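Fervidolysin (Fervidobacterium pennivorans, PDB 1R6V) degrades keratin into peptides as a subtilisin-like, calcium-binding serine protease, which allows the bacterium to grow on native feathers. Local coordinates at residues A[616-621]-A[637-642]; A[4-9]-A[608-613]. The protein carries 1 engineered substitution. One frame throughout, in Å; residues are numbered along the deposited sequence.

How the interactions relate
From the N terminus, in what is assigned as the propeptide, interaction 2 sets residues 4-9 against the end of strand 604-610, closing a loop of almost 600 residues that takes in the catalytic domain and brings the first part of the chain to the second beta-sandwich domain. A few residues further on, interaction 1 closes a much shorter loop, the hairpin of strands 619-627 and 630-638. The two follow one another in series, neither nested nor crossed, with centres about 13 Å apart. They also touch: Ile621 CG2 of the hairpin packs 3.3 Å from Ile609 CD1. Interaction 1 joins two strands of the sandwich domain to each other, whereas interaction 2 ties the N-terminal segment to that domain.

Interaction 1 of 2, residues A[616-621]-A[637-642]; sequences ATDITI and VLKAGT
Ala616 and Thr617 receive the methyl group of Ala640, whose CB lies 3.7 Å from Thr617 CA and also touches Ala616 O. Next comes Asp618. With CG anti to its own carbonyl carbon (chi1 -84°), the carboxylate swings across to segment 637-642, where OD1 accepts Ala640 N at 2.7 Å, nearly in line with its C-O bond. That grip falls at the start of a type II turn, Lys639 to Thr642, closed by Lys639 O accepting both N and OG1 of Thr642. Ile619 and Leu638 form an antiparallel hydrogen-bonded pair: Ile619 N gives to Leu638 O at 3.0 Å and Leu638 N to Ile619 O at 2.8 Å. Their side chains run side by side, and Ile619 CG2 presses on Leu638 CB at a tight 3.4 Å. Thr620 faces Val637 in a non-hydrogen-bonded pair on the other face, OG1 against CG2. Ile621 brings CD1 to 4.3 Å from Leu638 CB. The two segments form the open end of the hairpin of strands 619-627 and 630-638 in the second beta-sandwich domain; Ile619 and Ile621 rest on Leu566, while Leu638 meets Leu569 of a loop and Thr645 of strand 644-647.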
loop_
_atom_site.group_PDB
_atom_site.type_symbol
_atom_site.label_atom_id
_atom_site.label_comp_id
_atom_site.label_asym_id
_atom_site.label_seq_id
_atom_site.Cartn_x
_atom_site.Cartn_y
_atom_site.Cartn_z
ATOM N N ALA A 616 -27.391 38.329 27.449
ATOM C CA ALA A 616 -28.509 39.209 27.152
ATOM C C ALA A 616 -28.557 39.544 25.670
ATOM O O ALA A 616 -29.632 39.715 25.097
ATOM C CB ALA A 616 -28.391 40.483 27.977
ATOM N N THR A 617 -27.381 39.620 25.050
ATOM C CA THR A 617 -27.259 39.962 23.634
ATOM C C THR A 617 -26.109 39.155 23.024
ATOM O O THR A 617 -25.273 38.648 23.758
ATOM C CB THR A 617 -26.938 41.473 23.475
ATOM O OG1 THR A 617 -27.964 42.248 24.114
ATOM C CG2 THR A 617 -26.858 41.862 22.009
ATOM N N ASP A 618 -26.083 39.028 21.698
ATOM C CA ASP A 618 -25.008 38.296 21.020
ATOM C C ASP A 618 -23.691 38.969 21.350
ATOM O O ASP A 618 -23.599 40.198 21.389
ATOM C CB ASP A 618 -25.174 38.333 19.498
ATOM C CG ASP A 618 -26.114 37.271 18.977
ATOM O OD1 ASP A 618 -26.821 36.640 19.786
ATOM O OD2 ASP A 618 -26.150 37.077 17.742
ATOM N N ILE A 619 -22.667 38.169 21.603
ATOM C CA ILE A 619 -21.362 38.730 21.872
ATOM C C ILE A 619 -20.319 37.898 21.151
ATOM O O ILE A 619 -20.264 36.673 21.309
ATOM C CB ILE A 619 -21.065 38.795 23.391
ATOM C CG1 ILE A 619 -19.699 39.440 23.622
ATOM C CG2 ILE A 619 -21.084 37.403 24.005
ATOM C CD1 ILE A 619 -19.474 39.847 25.072
ATOM N N THR A 620 -19.523 38.561 20.321
ATOM C CA THR A 620 -18.465 37.880 19.593
ATOM C C THR A 620 -17.232 37.874 20.479
ATOM O O THR A 620 -16.831 38.909 21.003
ATOM C CB THR A 620 -18.144 38.586 18.272
ATOM O OG1 THR A 620 -19.250 38.437 17.377
ATOM C CG2 THR A 620 -16.889 37.986 17.639
ATOM N N ILE A 621 -16.639 36.699 20.664
ATOM C CA ILE A 621 -15.455 36.571 21.497
ATOM C C ILE A 621 -14.291 36.275 20.561
ATOM O O ILE A 621 -14.391 35.398 19.708
ATOM C CB ILE A 621 -15.646 35.435 22.511
ATOM C CG1 ILE A 621 -16.932 35.694 23.301
ATOM C CG2 ILE A 621 -14.435 35.327 23.414
ATOM C CD1 ILE A 621 -17.339 34.579 24.239
ATOM N N VAL A 637 -19.230 33.096 18.585
ATOM C CA VAL A 637 -20.290 34.000 18.976
ATOM C C VAL A 637 -21.112 33.348 20.070
ATOM O O VAL A 637 -21.555 32.211 19.916
ATOM C CB VAL A 637 -21.215 34.319 17.779
ATOM C CG1 VAL A 637 -22.336 35.253 18.227
ATOM C CG2 VAL A 637 -20.406 34.957 16.639
ATOM N N LEU A 638 -21.276 34.047 21.185
ATOM C CA LEU A 638 -22.095 33.552 22.285
ATOM C C LEU A 638 -23.446 34.177 21.969
ATOM O O LEU A 638 -23.635 35.381 22.160
ATOM C CB LEU A 638 -21.572 34.061 23.626
ATOM C CG LEU A 638 -22.358 33.704 24.891
ATOM C CD1 LEU A 638 -22.297 32.196 25.128
ATOM C CD2 LEU A 638 -21.773 34.447 26.074
ATOM N N LYS A 639 -24.370 33.370 21.455
ATOM C CA LYS A 639 -25.693 33.863 21.076
ATOM C C LYS A 639 -26.548 34.258 22.277
ATOM O O LYS A 639 -26.455 33.661 23.349
ATOM C CB LYS A 639 -26.427 32.816 20.228
ATOM C CG LYS A 639 -25.824 32.592 18.841
ATOM C CD LYS A 639 -26.671 31.623 18.009
ATOM C CE LYS A 639 -26.062 31.365 16.624
ATOM N NZ LYS A 639 -26.933 30.496 15.773
ATOM N N ALA A 640 -27.371 35.289 22.110
ATOM C CA ALA A 640 -28.215 35.712 23.219
ATOM C C ALA A 640 -29.067 34.527 23.662
ATOM O O ALA A 640 -29.484 33.710 22.842
ATOM C CB ALA A 640 -29.103 36.876 22.795
ATOM N N GLY A 641 -29.303 34.429 24.965
ATOM C CA GLY A 641 -30.112 33.345 25.490
ATOM C C GLY A 641 -29.348 32.066 25.766
ATOM O O GLY A 641 -29.918 31.128 26.321
ATOM N N THR A 642 -28.068 32.017 25.393
ATOM C CA THR A 642 -27.259 30.820 25.618
ATOM C C THR A 642 -26.199 31.054 26.693
ATOM O O THR A 642 -25.885 32.194 27.025
ATOM C CB THR A 642 -26.562 30.353 24.320
ATOM O OG1 THR A 642 -25.532 31.279 23.961
ATOM C CG2 THR A 642 -27.565 30.263 23.179
#

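Interaction 2 of 2, residues A[4-9]-A[608-613]; sequences KDLASL and GIQTLL
Leu6 and Ala7 of the probable propeptide lie against Gln610 and the backbone at the end of strand 604-610. The apolar part falls to Leu6. Its CG is set trans to the backbone N (chi1 -157°), and the branched end reaches the strand: CD1 lies 4.4 Å from Gly608 CA and 4.0 Å from Ile609 O, while CD2 runs up to the amide end of Gln610, the two side chains crossing at a slant. Since Gly608 carries no side chain, the methyl can settle over bare backbone. Val575, Val584 and Trp644 also touch Leu6, so it is buried among strands of the sandwich.

The second kind of contact is amide against aliphatic carbon. Gln610 holds CG between its backbone N and carbonyl carbon (chi1 61°), then runs extended, which carries the amide out to Ala7: CD sits 3.9 Å from Ala7 CA and equally far from Ala7 CB. Which end of that amide bears the nitrogen is doubtful. Replacing Gln610 by an alanine would probably take away the amide against which Ala7 and Leu6 CD2 rest, opening a gap between the N-terminal segment and the strand.

Polar bonds act within and around the N-terminal turn. Ser8 N makes a weak, bent bond to Asp5 OD2, 3.0 Å at 121°, just where 6-8 take up helical backbone angles. Arg587 adds a firmer tie, its NH2 bonding to both Leu6 O and Leu9 O, while backbone bonds to Gln573 and Val575 keep Gln610 and Gly608 in their sheet.

No hydrogen bond joins the two segments directly. Between them the join is van der Waals packing, of methyl groups on backbone and amide, and the hydrogen bonds of Arg587 add a polar fastening to the sandwich.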
loop_
_atom_site.group_PDB
_atom_site.type_symbol
_atom_site.label_atom_id
_atom_site.label_comp_id
_atom_site.label_asym_id
_atom_site.label_seq_id
_atom_site.Cartn_x
_atom_site.Cartn_y
_atom_site.Cartn_z
ATOM N N LYS A 4 -25.364 18.708 25.592
ATOM C CA LYS A 4 -26.195 19.873 25.299
ATOM C C LYS A 4 -25.723 21.095 26.084
ATOM O O LYS A 4 -25.841 22.225 25.610
ATOM C CB LYS A 4 -27.667 19.580 25.631
ATOM C CG LYS A 4 -28.327 18.546 24.719
ATOM C CD LYS A 4 -29.787 18.306 25.093
ATOM C CE LYS A 4 -30.442 17.291 24.159
ATOM N NZ LYS A 4 -31.898 17.093 24.468
ATOM N N ASP A 5 -25.185 20.861 27.276
ATOM C CA ASP A 5 -24.694 21.939 28.128
ATOM C C ASP A 5 -23.208 21.734 28.410
ATOM O O ASP A 5 -22.770 20.617 28.676
ATOM C CB ASP A 5 -25.476 21.963 29.443
ATOM C CG ASP A 5 -25.119 23.152 30.311
ATOM O OD1 ASP A 5 -25.185 24.294 29.811
ATOM O OD2 ASP A 5 -24.775 22.949 31.493
ATOM N N LEU A 6 -22.436 22.815 28.360
ATOM C CA LEU A 6 -20.997 22.735 28.588
ATOM C C LEU A 6 -20.633 22.677 30.074
ATOM O O LEU A 6 -19.693 21.984 30.466
ATOM C CB LEU A 6 -20.314 23.935 27.916
ATOM C CG LEU A 6 -18.835 23.849 27.536
ATOM C CD1 LEU A 6 -18.446 25.080 26.720
ATOM C CD2 LEU A 6 -17.986 23.750 28.782
ATOM N N ALA A 7 -21.388 23.400 30.898
ATOM C CA ALA A 7 -21.141 23.438 32.338
ATOM C C ALA A 7 -21.473 22.117 33.026
ATOM O O ALA A 7 -20.919 21.801 34.080
ATOM C CB ALA A 7 -21.951 24.569 32.969
ATOM N N SER A 8 -22.365 21.342 32.423
ATOM C CA SER A 8 -22.779 20.070 33.002
ATOM C C SER A 8 -21.900 18.889 32.599
ATOM O O SER A 8 -22.030 17.796 33.153
ATOM C CB SER A 8 -24.229 19.778 32.620
ATOM O OG SER A 8 -24.362 19.683 31.213
ATOM N N LEU A 9 -21.006 19.104 31.641
ATOM C CA LEU A 9 -20.119 18.041 31.187
ATOM C C LEU A 9 -19.114 17.639 32.257
ATOM O O LEU A 9 -18.562 18.485 32.958
ATOM C CB LEU A 9 -19.359 18.472 29.931
ATOM C CG LEU A 9 -20.164 18.594 28.639
ATOM C CD1 LEU A 9 -19.234 19.055 27.528
ATOM C CD2 LEU A 9 -20.810 17.265 28.278
ATOM N N GLY A 608 -13.819 26.535 24.450
ATOM C CA GLY A 608 -15.136 27.120 24.594
ATOM C C GLY A 608 -15.190 28.113 25.727
ATOM O O GLY A 608 -14.222 28.320 26.460
ATOM N N ILE A 609 -16.349 28.738 25.859
ATOM C CA ILE A 609 -16.587 29.690 26.917
ATOM C C ILE A 609 -17.979 29.395 27.462
ATOM O O ILE A 609 -18.903 29.089 26.706
ATOM C CB ILE A 609 -16.507 31.138 26.390
ATOM C CG1 ILE A 609 -15.060 31.438 25.990
ATOM C CG2 ILE A 609 -16.977 32.118 27.453
ATOM C CD1 ILE A 609 -14.802 32.832 25.569
ATOM N N GLN A 610 -18.100 29.430 28.780
ATOM C CA GLN A 610 -19.387 29.212 29.428
ATOM C C GLN A 610 -19.606 30.331 30.444
ATOM O O GLN A 610 -18.655 30.905 30.970
ATOM C CB GLN A 610 -19.430 27.857 30.139
ATOM C CG GLN A 610 -18.398 27.671 31.240
ATOM C CD GLN A 610 -18.636 26.401 32.056
ATOM O OE1 GLN A 610 -19.119 26.451 33.194
ATOM N NE2 GLN A 610 -18.307 25.255 31.466
ATOM N N THR A 611 -20.871 30.636 30.698
ATOM C CA THR A 611 -21.252 31.668 31.659
ATOM C C THR A 611 -22.404 31.098 32.485
ATOM O O THR A 611 -23.193 30.306 31.974
ATOM C CB THR A 611 -21.714 32.949 30.938
ATOM O OG1 THR A 611 -22.200 33.895 31.901
ATOM C CG2 THR A 611 -22.814 32.625 29.950
ATOM N N LEU A 612 -22.502 31.504 33.751
ATOM C CA LEU A 612 -23.549 31.008 34.645
ATOM C C LEU A 612 -24.942 31.437 34.185
ATOM O O LEU A 612 -25.895 30.660 34.254
ATOM C CB LEU A 612 -23.298 31.501 36.078
ATOM C CG LEU A 612 -24.072 30.809 37.211
ATOM C CD1 LEU A 612 -23.653 29.346 37.294
ATOM C CD2 LEU A 612 -23.791 31.506 38.538
ATOM N N LEU A 613 -25.052 32.675 33.714
ATOM C CA LEU A 613 -26.328 33.205 33.242
ATOM C C LEU A 613 -26.291 33.441 31.736
ATOM O O LEU A 613 -25.255 33.789 31.178
ATOM C CB LEU A 613 -26.653 34.514 33.966
ATOM C CG LEU A 613 -26.767 34.422 35.493
ATOM C CD1 LEU A 613 -26.948 35.812 36.078
ATOM C CD2 LEU A 613 -27.942 33.521 35.870
#